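PDB 6ED2: glycosyl hydrolase family 2, TIM barrel domain protein from Faecalibacterium prausnitzii A2-165, which probably hydrolyses beta-glucuronides as a gut bacterial beta-glucuronidase of glycosyl hydrolase family 2. Local coordinates for residues D109-V123 with H133-T145. Residues are numbered along the deposited sequence; the frame is centred on the assembly and turned at random.
Sequences DIVLRFGSVTHRARV and HEGGFLPFDATVT
In the sugar-binding domain's jelly-roll-like beta-sandwich, strands 109-114 and 140-143 pair antiparallel in one layer, while Ala121 and His133 pair across the hairpin 120-134 in the other. The Phe140 ring, its CG between the backbone N and carbonyl carbon (chi1 64°), enters the interior; His133 CB lies over the centre of one face, and Phe114 CB over the opposite face, displaced toward the rim. The Phe114 ring is nearly parallel to it but slid apart, and Val123 CG2 meets the Phe140 edge. Arg113, bent at chi2 and chi3, brings NE back to a salt bridge with Asp141 OD1 (2.7 Å), on the syn side but tilted out of the carboxylate plane, while Pro139 covers one guanidinium face. Arg120 grips Glu134 side-on, NE to OE1 at 2.9 Å and NH2 to OE2 at 3.0 Å, both through syn lone pairs. Thr118 OG1 donates to a lone pair of Gly136 O (2.8 Å). At the far end Thr145 OG1 accepts from Ile110 N and donates to Asp109 OD1 (2.7 Å). Phe140, packed on Phe114 of its own layer and on Ala121, Val123 and His133 of the other, thus helps fill the core of this jelly-roll domain.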
ATOM      1  N   ASP A 109       4.783 -54.018  14.842  1.00 32.63           N
ATOM      2  CA  ASP A 109       3.517 -53.357  14.553  1.00 31.82           C
ATOM      3  C   ASP A 109       3.736 -52.247  13.532  1.00 29.71           C
ATOM      4  O   ASP A 109       4.708 -51.490  13.621  1.00 27.66           O
ATOM      5  CB  ASP A 109       2.904 -52.781  15.828  1.00 31.72           C
ATOM      6  CG  ASP A 109       1.646 -53.533  16.266  1.00 36.46           C
ATOM      7  OD1 ASP A 109       1.141 -54.421  15.525  1.00 33.84           O
ATOM      8  OD2 ASP A 109       1.186 -53.247  17.382  1.00 36.90           O
ATOM      9  N   ILE A 110       2.832 -52.158  12.562  1.00 27.13           N
ATOM     10  CA  ILE A 110       2.898 -51.160  11.499  1.00 31.65           C
ATOM     11  C   ILE A 110       1.750 -50.191  11.708  1.00 29.72           C
ATOM     12  O   ILE A 110       0.576 -50.580  11.603  1.00 30.14           O
ATOM     13  CB  ILE A 110       2.815 -51.783  10.092  1.00 29.94           C
ATOM     14  CG1 ILE A 110       3.651 -53.068   9.991  1.00 29.35           C
ATOM     15  CG2 ILE A 110       3.285 -50.756   9.059  1.00 24.18           C
ATOM     16  CD1 ILE A 110       5.116 -52.859  10.276  1.00 26.56           C
ATOM     17  N   VAL A 111       2.089 -48.927  11.976  1.00 29.00           N
ATOM     18  CA  VAL A 111       1.125 -47.921  12.403  1.00 29.88           C
ATOM     19  C   VAL A 111       1.350 -46.633  11.620  1.00 29.08           C
ATOM     20  O   VAL A 111       2.483 -46.138  11.551  1.00 28.98           O
ATOM     21  CB  VAL A 111       1.241 -47.641  13.920  1.00 30.85           C
ATOM     22  CG1 VAL A 111       0.118 -46.719  14.379  1.00 30.66           C
ATOM     23  CG2 VAL A 111       1.266 -48.952  14.741  1.00 24.30           C
ATOM     24  N   LEU A 112       0.265 -46.066  11.086  1.00 28.72           N
ATOM     25  CA  LEU A 112       0.263 -44.728  10.492  1.00 29.25           C
ATOM     26  C   LEU A 112      -0.173 -43.686  11.518  1.00 30.30           C
ATOM     27  O   LEU A 112      -1.170 -43.882  12.211  1.00 31.74           O
ATOM     28  CB  LEU A 112      -0.686 -44.682   9.298  1.00 28.45           C
ATOM     29  CG  LEU A 112      -0.299 -45.597   8.147  1.00 31.53           C
ATOM     30  CD1 LEU A 112      -1.466 -45.739   7.195  1.00 27.63           C
ATOM     31  CD2 LEU A 112       0.946 -45.042   7.444  1.00 27.36           C
ATOM     32  N   ARG A 113       0.570 -42.584  11.617  1.00 27.48           N
ATOM     33  CA  ARG A 113       0.179 -41.439  12.433  1.00 23.53           C
ATOM     34  C   ARG A 113      -0.178 -40.254  11.542  1.00 28.33           C
ATOM     35  O   ARG A 113       0.598 -39.879  10.649  1.00 28.56           O
ATOM     36  CB  ARG A 113       1.289 -41.025  13.403  1.00 25.43           C
ATOM     37  CG  ARG A 113       1.146 -39.563  13.910  1.00 28.75           C
ATOM     38  CD  ARG A 113      -0.008 -39.375  14.942  1.00 27.82           C
ATOM     39  NE  ARG A 113       0.217 -40.132  16.177  1.00 25.71           N
ATOM     40  CZ  ARG A 113       0.859 -39.673  17.255  1.00 30.99           C
ATOM     41  NH1 ARG A 113       1.361 -38.437  17.281  1.00 28.72           N
ATOM     42  NH2 ARG A 113       1.010 -40.462  18.321  1.00 30.10           N
ATOM     43  N   PHE A 114      -1.348 -39.674  11.781  1.00 23.62           N
ATOM     44  CA  PHE A 114      -1.736 -38.388  11.220  1.00 23.37           C
ATOM     45  C   PHE A 114      -1.687 -37.334  12.318  1.00 28.08           C
ATOM     46  O   PHE A 114      -2.423 -37.432  13.311  1.00 29.96           O
ATOM     47  CB  PHE A 114      -3.129 -38.458  10.608  1.00 25.22           C
ATOM     48  CG  PHE A 114      -3.232 -39.430   9.476  1.00 28.21           C
ATOM     49  CD1 PHE A 114      -3.121 -38.993   8.163  1.00 26.18           C
ATOM     50  CD2 PHE A 114      -3.422 -40.780   9.718  1.00 28.81           C
ATOM     51  CE1 PHE A 114      -3.196 -39.893   7.107  1.00 29.35           C
ATOM     52  CE2 PHE A 114      -3.505 -41.692   8.664  1.00 29.64           C
ATOM     53  CZ  PHE A 114      -3.387 -41.248   7.361  1.00 29.05           C
ATOM     54  N   GLY A 115      -0.786 -36.358  12.166  1.00 26.33           N
ATOM     55  CA  GLY A 115      -0.802 -35.199  13.047  1.00 19.69           C
ATOM     56  C   GLY A 115      -2.198 -34.613  13.161  1.00 26.71           C
ATOM     57  O   GLY A 115      -2.678 -34.326  14.260  1.00 24.20           O
ATOM     58  N   SER A 116      -2.890 -34.478  12.026  1.00 24.34           N
ATOM     59  CA  SER A 116      -4.295 -34.085  12.004  1.00 26.26           C
ATOM     60  C   SER A 116      -4.833 -34.277  10.593  1.00 29.33           C
ATOM     61  O   SER A 116      -4.077 -34.286   9.615  1.00 29.53           O
ATOM     62  CB  SER A 116      -4.502 -32.626  12.446  1.00 28.98           C
ATOM     63  OG  SER A 116      -3.943 -31.719  11.504  1.00 26.13           O
ATOM     64  N   VAL A 117      -6.152 -34.445  10.508  1.00 25.87           N
ATOM     65  CA  VAL A 117      -6.894 -34.347   9.258  1.00 23.28           C
ATOM     66  C   VAL A 117      -8.140 -33.530   9.555  1.00 27.32           C
ATOM     67  O   VAL A 117      -8.874 -33.834  10.501  1.00 29.84           O
ATOM     68  CB  VAL A 117      -7.268 -35.728   8.670  1.00 30.77           C
ATOM     69  CG1 VAL A 117      -8.042 -35.554   7.374  1.00 26.46           C
ATOM     70  CG2 VAL A 117      -6.013 -36.592   8.410  1.00 26.52           C
ATOM     71  N   THR A 118      -8.370 -32.476   8.783  1.00 27.42           N
ATOM     72  CA  THR A 118      -9.401 -31.492   9.096  1.00 23.40           C
ATOM     73  C   THR A 118     -10.555 -31.649   8.119  1.00 25.64           C
ATOM     74  O   THR A 118     -10.345 -31.549   6.907  1.00 27.72           O
ATOM     75  CB  THR A 118      -8.800 -30.091   9.028  1.00 25.89           C
ATOM     76  OG1 THR A 118      -7.651 -30.037   9.895  1.00 24.14           O
ATOM     77  CG2 THR A 118      -9.825 -29.035   9.421  1.00 21.97           C
ATOM     78  N   HIS A 119     -11.774 -31.901   8.621  1.00 25.52           N
ATOM     79  CA  HIS A 119     -12.165 -31.969  10.037  1.00 26.20           C
ATOM     80  C   HIS A 119     -12.342 -33.402  10.572  1.00 27.87           C
ATOM     81  O   HIS A 119     -12.346 -33.634  11.774  1.00 28.39           O
ATOM     82  CB  HIS A 119     -13.498 -31.236  10.233  1.00 23.24           C
ATOM     83  CG  HIS A 119     -13.388 -29.750  10.221  1.00 25.06           C
ATOM     84  ND1 HIS A 119     -12.712 -29.046  11.197  1.00 24.82           N
ATOM     85  CD2 HIS A 119     -13.881 -28.828   9.362  1.00 23.37           C
ATOM     86  CE1 HIS A 119     -12.780 -27.753  10.928  1.00 25.17           C
ATOM     87  NE2 HIS A 119     -13.480 -27.595   9.816  1.00 25.00           N
ATOM     88  N   ARG A 120     -12.571 -34.346   9.666  1.00 28.07           N
ATOM     89  CA  ARG A 120     -12.801 -35.740  10.028  1.00 30.69           C
ATOM     90  C   ARG A 120     -12.217 -36.596   8.916  1.00 30.80           C
ATOM     91  O   ARG A 120     -12.001 -36.122   7.796  1.00 26.35           O
ATOM     92  CB  ARG A 120     -14.295 -36.040  10.228  1.00 26.81           C
ATOM     93  CG  ARG A 120     -15.195 -35.705   9.011  1.00 28.53           C
ATOM     94  CD  ARG A 120     -16.685 -35.585   9.417  1.00 25.50           C
ATOM     95  NE  ARG A 120     -16.795 -34.675  10.549  1.00 30.51           N
ATOM     96  CZ  ARG A 120     -17.008 -33.366  10.436  1.00 33.01           C
ATOM     97  NH1 ARG A 120     -17.180 -32.801   9.240  1.00 27.05           N
ATOM     98  NH2 ARG A 120     -17.065 -32.624  11.530  1.00 32.38           N
ATOM     99  N   ALA A 121     -11.969 -37.867   9.221  1.00 28.49           N
ATOM    100  CA  ALA A 121     -11.248 -38.717   8.280  1.00 30.76           C
ATOM    101  C   ALA A 121     -11.693 -40.172   8.395  1.00 30.41           C
ATOM    102  O   ALA A 121     -11.991 -40.666   9.488  1.00 34.88           O
ATOM    103  CB  ALA A 121      -9.734 -38.615   8.511  1.00 27.11           C
ATOM    104  N   ARG A 122     -11.736 -40.841   7.248  1.00 32.24           N
ATOM    105  CA  ARG A 122     -11.804 -42.294   7.146  1.00 34.78           C
ATOM    106  C   ARG A 122     -10.586 -42.748   6.353  1.00 34.91           C
ATOM    107  O   ARG A 122     -10.379 -42.305   5.218  1.00 31.87           O
ATOM    108  CB  ARG A 122     -13.100 -42.750   6.469  1.00 28.97           C
ATOM    109  CG  ARG A 122     -14.355 -42.353   7.247  1.00 33.15           C
ATOM    110  CD  ARG A 122     -15.621 -42.644   6.486  1.00 29.02           C
ATOM    111  NE  ARG A 122     -15.755 -44.062   6.161  1.00 28.62           N
ATOM    112  CZ  ARG A 122     -16.682 -44.531   5.332  1.00 36.89           C
ATOM    113  NH1 ARG A 122     -17.542 -43.686   4.759  1.00 29.77           N
ATOM    114  NH2 ARG A 122     -16.754 -45.830   5.071  1.00 34.31           N
ATOM    115  N   VAL A 123      -9.776 -43.610   6.955  1.00 33.89           N
ATOM    116  CA  VAL A 123      -8.505 -44.026   6.380  1.00 30.98           C
ATOM    117  C   VAL A 123      -8.637 -45.447   5.846  1.00 34.93           C
ATOM    118  O   VAL A 123      -9.116 -46.346   6.550  1.00 34.68           O
ATOM    119  CB  VAL A 123      -7.374 -43.916   7.411  1.00 31.01           C
ATOM    120  CG1 VAL A 123      -6.058 -44.443   6.839  1.00 25.65           C
ATOM    121  CG2 VAL A 123      -7.244 -42.468   7.862  1.00 30.79           C
ATOM    122  N   HIS A 133     -11.790 -40.900  12.416  1.00 30.92           N
ATOM    123  CA  HIS A 133     -11.420 -39.877  13.371  1.00 29.55           C
ATOM    124  C   HIS A 133     -12.301 -38.661  13.179  1.00 30.50           C
ATOM    125  O   HIS A 133     -12.595 -38.267  12.052  1.00 32.44           O
ATOM    126  CB  HIS A 133      -9.956 -39.482  13.229  1.00 24.41           C
ATOM    127  CG  HIS A 133      -9.511 -38.470  14.233  1.00 27.84           C
ATOM    128  ND1 HIS A 133      -9.120 -38.809  15.512  1.00 31.06           N
ATOM    129  CD2 HIS A 133      -9.383 -37.127  14.141  1.00 26.75           C
ATOM    130  CE1 HIS A 133      -8.764 -37.716  16.163  1.00 27.59           C
ATOM    131  NE2 HIS A 133      -8.912 -36.682  15.352  1.00 30.96           N
ATOM    132  N   GLU A 134     -12.708 -38.075  14.294  1.00 34.42           N
ATOM    133  CA  GLU A 134     -13.491 -36.855  14.316  1.00 34.65           C
ATOM    134  C   GLU A 134     -12.666 -35.768  14.986  1.00 30.97           C
ATOM    135  O   GLU A 134     -12.068 -35.999  16.041  1.00 27.67           O
ATOM    136  CB  GLU A 134     -14.808 -37.079  15.068  1.00 28.91           C
ATOM    137  CG  GLU A 134     -15.542 -35.790  15.367  1.00 32.99           C
ATOM    138  CD  GLU A 134     -16.136 -35.171  14.109  1.00 36.08           C
ATOM    139  OE1 GLU A 134     -16.417 -35.918  13.144  1.00 38.72           O
ATOM    140  OE2 GLU A 134     -16.308 -33.934  14.084  1.00 43.59           O
ATOM    141  N   GLY A 135     -12.629 -34.586  14.378  1.00 31.49           N
ATOM    142  CA  GLY A 135     -11.904 -33.471  14.970  1.00 29.07           C
ATOM    143  C   GLY A 135     -10.660 -33.160  14.165  1.00 29.48           C
ATOM    144  O   GLY A 135      -9.846 -34.056  13.918  1.00 26.03           O
ATOM    145  N   GLY A 136     -10.494 -31.903  13.764  1.00 26.35           N
ATOM    146  CA  GLY A 136      -9.475 -31.539  12.804  1.00 27.99           C
ATOM    147  C   GLY A 136      -8.151 -31.065  13.362  1.00 29.58           C
ATOM    148  O   GLY A 136      -7.316 -30.579  12.588  1.00 26.68           O
ATOM    149  N   PHE A 137      -7.907 -31.187  14.674  1.00 23.24           N
ATOM    150  CA  PHE A 137      -6.724 -30.523  15.205  1.00 20.05           C
ATOM    151  C   PHE A 137      -5.956 -31.366  16.202  1.00 21.03           C
ATOM    152  O   PHE A 137      -5.108 -30.825  16.933  1.00 23.69           O
ATOM    153  CB  PHE A 137      -7.114 -29.169  15.817  1.00 21.42           C
ATOM    154  CG  PHE A 137      -7.785 -28.267  14.830  1.00 23.52           C
ATOM    155  CD1 PHE A 137      -7.035 -27.414  14.037  1.00 25.08           C
ATOM    156  CD2 PHE A 137      -9.149 -28.350  14.618  1.00 25.23           C
ATOM    157  CE1 PHE A 137      -7.636 -26.612  13.092  1.00 22.62           C
ATOM    158  CE2 PHE A 137      -9.768 -27.559  13.672  1.00 26.17           C
ATOM    159  CZ  PHE A 137      -9.003 -26.672  12.913  1.00 29.09           C
ATOM    160  N   LEU A 138      -6.178 -32.673  16.222  1.00 20.16           N
ATOM    161  CA  LEU A 138      -5.479 -33.528  17.171  1.00 25.39           C
ATOM    162  C   LEU A 138      -5.149 -34.840  16.481  1.00 23.04           C
ATOM    163  O   LEU A 138      -5.823 -35.220  15.520  1.00 22.43           O
ATOM    164  CB  LEU A 138      -6.326 -33.770  18.444  1.00 24.31           C
ATOM    165  CG  LEU A 138      -6.361 -32.569  19.392  1.00 24.40           C
ATOM    166  CD1 LEU A 138      -7.540 -32.676  20.385  1.00 24.61           C
ATOM    167  CD2 LEU A 138      -5.009 -32.417  20.145  1.00 19.92           C
ATOM    168  N   PRO A 139      -4.112 -35.540  16.933  1.00 24.88           N
ATOM    169  CA  PRO A 139      -3.589 -36.677  16.168  1.00 27.36           C
ATOM    170  C   PRO A 139      -4.351 -37.967  16.411  1.00 31.22           C
ATOM    171  O   PRO A 139      -5.000 -38.162  17.443  1.00 29.81           O
ATOM    172  CB  PRO A 139      -2.150 -36.817  16.679  1.00 28.70           C
ATOM    173  CG  PRO A 139      -2.191 -36.258  18.055  1.00 28.45           C
ATOM    174  CD  PRO A 139      -3.216 -35.153  18.036  1.00 25.50           C
ATOM    175  N   PHE A 140      -4.200 -38.883  15.453  1.00 24.73           N
ATOM    176  CA  PHE A 140      -4.735 -40.224  15.582  1.00 26.43           C
ATOM    177  C   PHE A 140      -3.880 -41.202  14.782  1.00 33.87           C
ATOM    178  O   PHE A 140      -3.193 -40.825  13.826  1.00 29.72           O
ATOM    179  CB  PHE A 140      -6.190 -40.277  15.134  1.00 28.36           C
ATOM    180  CG  PHE A 140      -6.391 -39.975  13.687  1.00 30.32           C
ATOM    181  CD1 PHE A 140      -6.562 -41.003  12.772  1.00 30.96           C
ATOM    182  CD2 PHE A 140      -6.427 -38.657  13.235  1.00 28.96           C
ATOM    183  CE1 PHE A 140      -6.774 -40.725  11.419  1.00 27.84           C
ATOM    184  CE2 PHE A 140      -6.634 -38.370  11.903  1.00 28.64           C
ATOM    185  CZ  PHE A 140      -6.809 -39.406  10.988  1.00 30.36           C
ATOM    186  N   ASP A 141      -3.948 -42.472  15.181  1.00 29.49           N
ATOM    187  CA  ASP A 141      -3.169 -43.551  14.591  1.00 28.39           C
ATOM    188  C   ASP A 141      -4.067 -44.567  13.891  1.00 31.85           C
ATOM    189  O   ASP A 141      -5.246 -44.731  14.229  1.00 34.79           O
ATOM    190  CB  ASP A 141      -2.340 -44.268  15.663  1.00 31.79           C
ATOM    191  CG  ASP A 141      -1.201 -43.409  16.211  1.00 39.03           C
ATOM    192  OD1 ASP A 141      -0.616 -42.603  15.444  1.00 38.26           O
ATOM    193  OD2 ASP A 141      -0.882 -43.541  17.420  1.00 38.96           O
ATOM    194  N   ALA A 142      -3.494 -45.260  12.908  1.00 29.01           N
ATOM    195  CA  ALA A 142      -4.148 -46.377  12.236  1.00 31.43           C
ATOM    196  C   ALA A 142      -3.184 -47.552  12.208  1.00 35.35           C
ATOM    197  O   ALA A 142      -2.101 -47.452  11.616  1.00 35.88           O
ATOM    198  CB  ALA A 142      -4.574 -46.011  10.815  1.00 31.29           C
ATOM    199  N   THR A 143      -3.570 -48.655  12.850  1.00 29.17           N
ATOM    200  CA  THR A 143      -2.738 -49.850  12.881  1.00 29.22           C
ATOM    201  C   THR A 143      -2.986 -50.661  11.620  1.00 35.65           C
ATOM    202  O   THR A 143      -4.135 -50.975  11.298  1.00 31.88           O
ATOM    203  CB  THR A 143      -3.030 -50.684  14.126  1.00 32.65           C
ATOM    204  OG1 THR A 143      -2.415 -50.067  15.264  1.00 33.36           O
ATOM    205  CG2 THR A 143      -2.470 -52.101  13.980  1.00 26.36           C
ATOM    206  N   VAL A 144      -1.917 -50.966  10.873  1.00 31.25           N
ATOM    207  CA  VAL A 144      -2.135 -51.610   9.577  1.00 31.20           C
ATOM    208  C   VAL A 144      -1.271 -52.862   9.464  1.00 31.92           C
ATOM    209  O   VAL A 144      -1.006 -53.355   8.359  1.00 34.74           O
ATOM    210  CB  VAL A 144      -1.866 -50.626   8.423  1.00 30.25           C
ATOM    211  CG1 VAL A 144      -2.795 -49.426   8.528  1.00 29.74           C
ATOM    212  CG2 VAL A 144      -0.426 -50.185   8.426  1.00 24.29           C
ATOM    213  N   THR A 145      -0.867 -53.395  10.622  1.00 31.88           N
ATOM    214  CA  THR A 145       0.035 -54.540  10.690  1.00 31.44           C
ATOM    215  C   THR A 145      -0.422 -55.702   9.818  1.00 34.52           C
ATOM    216  O   THR A 145       0.381 -56.299   9.092  1.00 34.14           O
ATOM    217  CB  THR A 145       0.161 -54.994  12.135  1.00 31.06           C
ATOM    218  OG1 THR A 145       0.649 -53.901  12.910  1.00 31.80           O
ATOM    219  CG2 THR A 145       1.111 -56.191  12.247  1.00 29.99           C
TER
HETATM  220  O   HOH W   1      -1.170 -51.380  17.391  1.00 37.62           O
HETATM  221  O   HOH W   2      -5.028 -29.162  11.714  1.00 25.00           O
HETATM  222  O   HOH W   3      -7.248 -34.522  13.206  1.00 22.04           O
HETATM  223  O   HOH W   4     -12.570 -30.203  13.765  1.00 27.68           O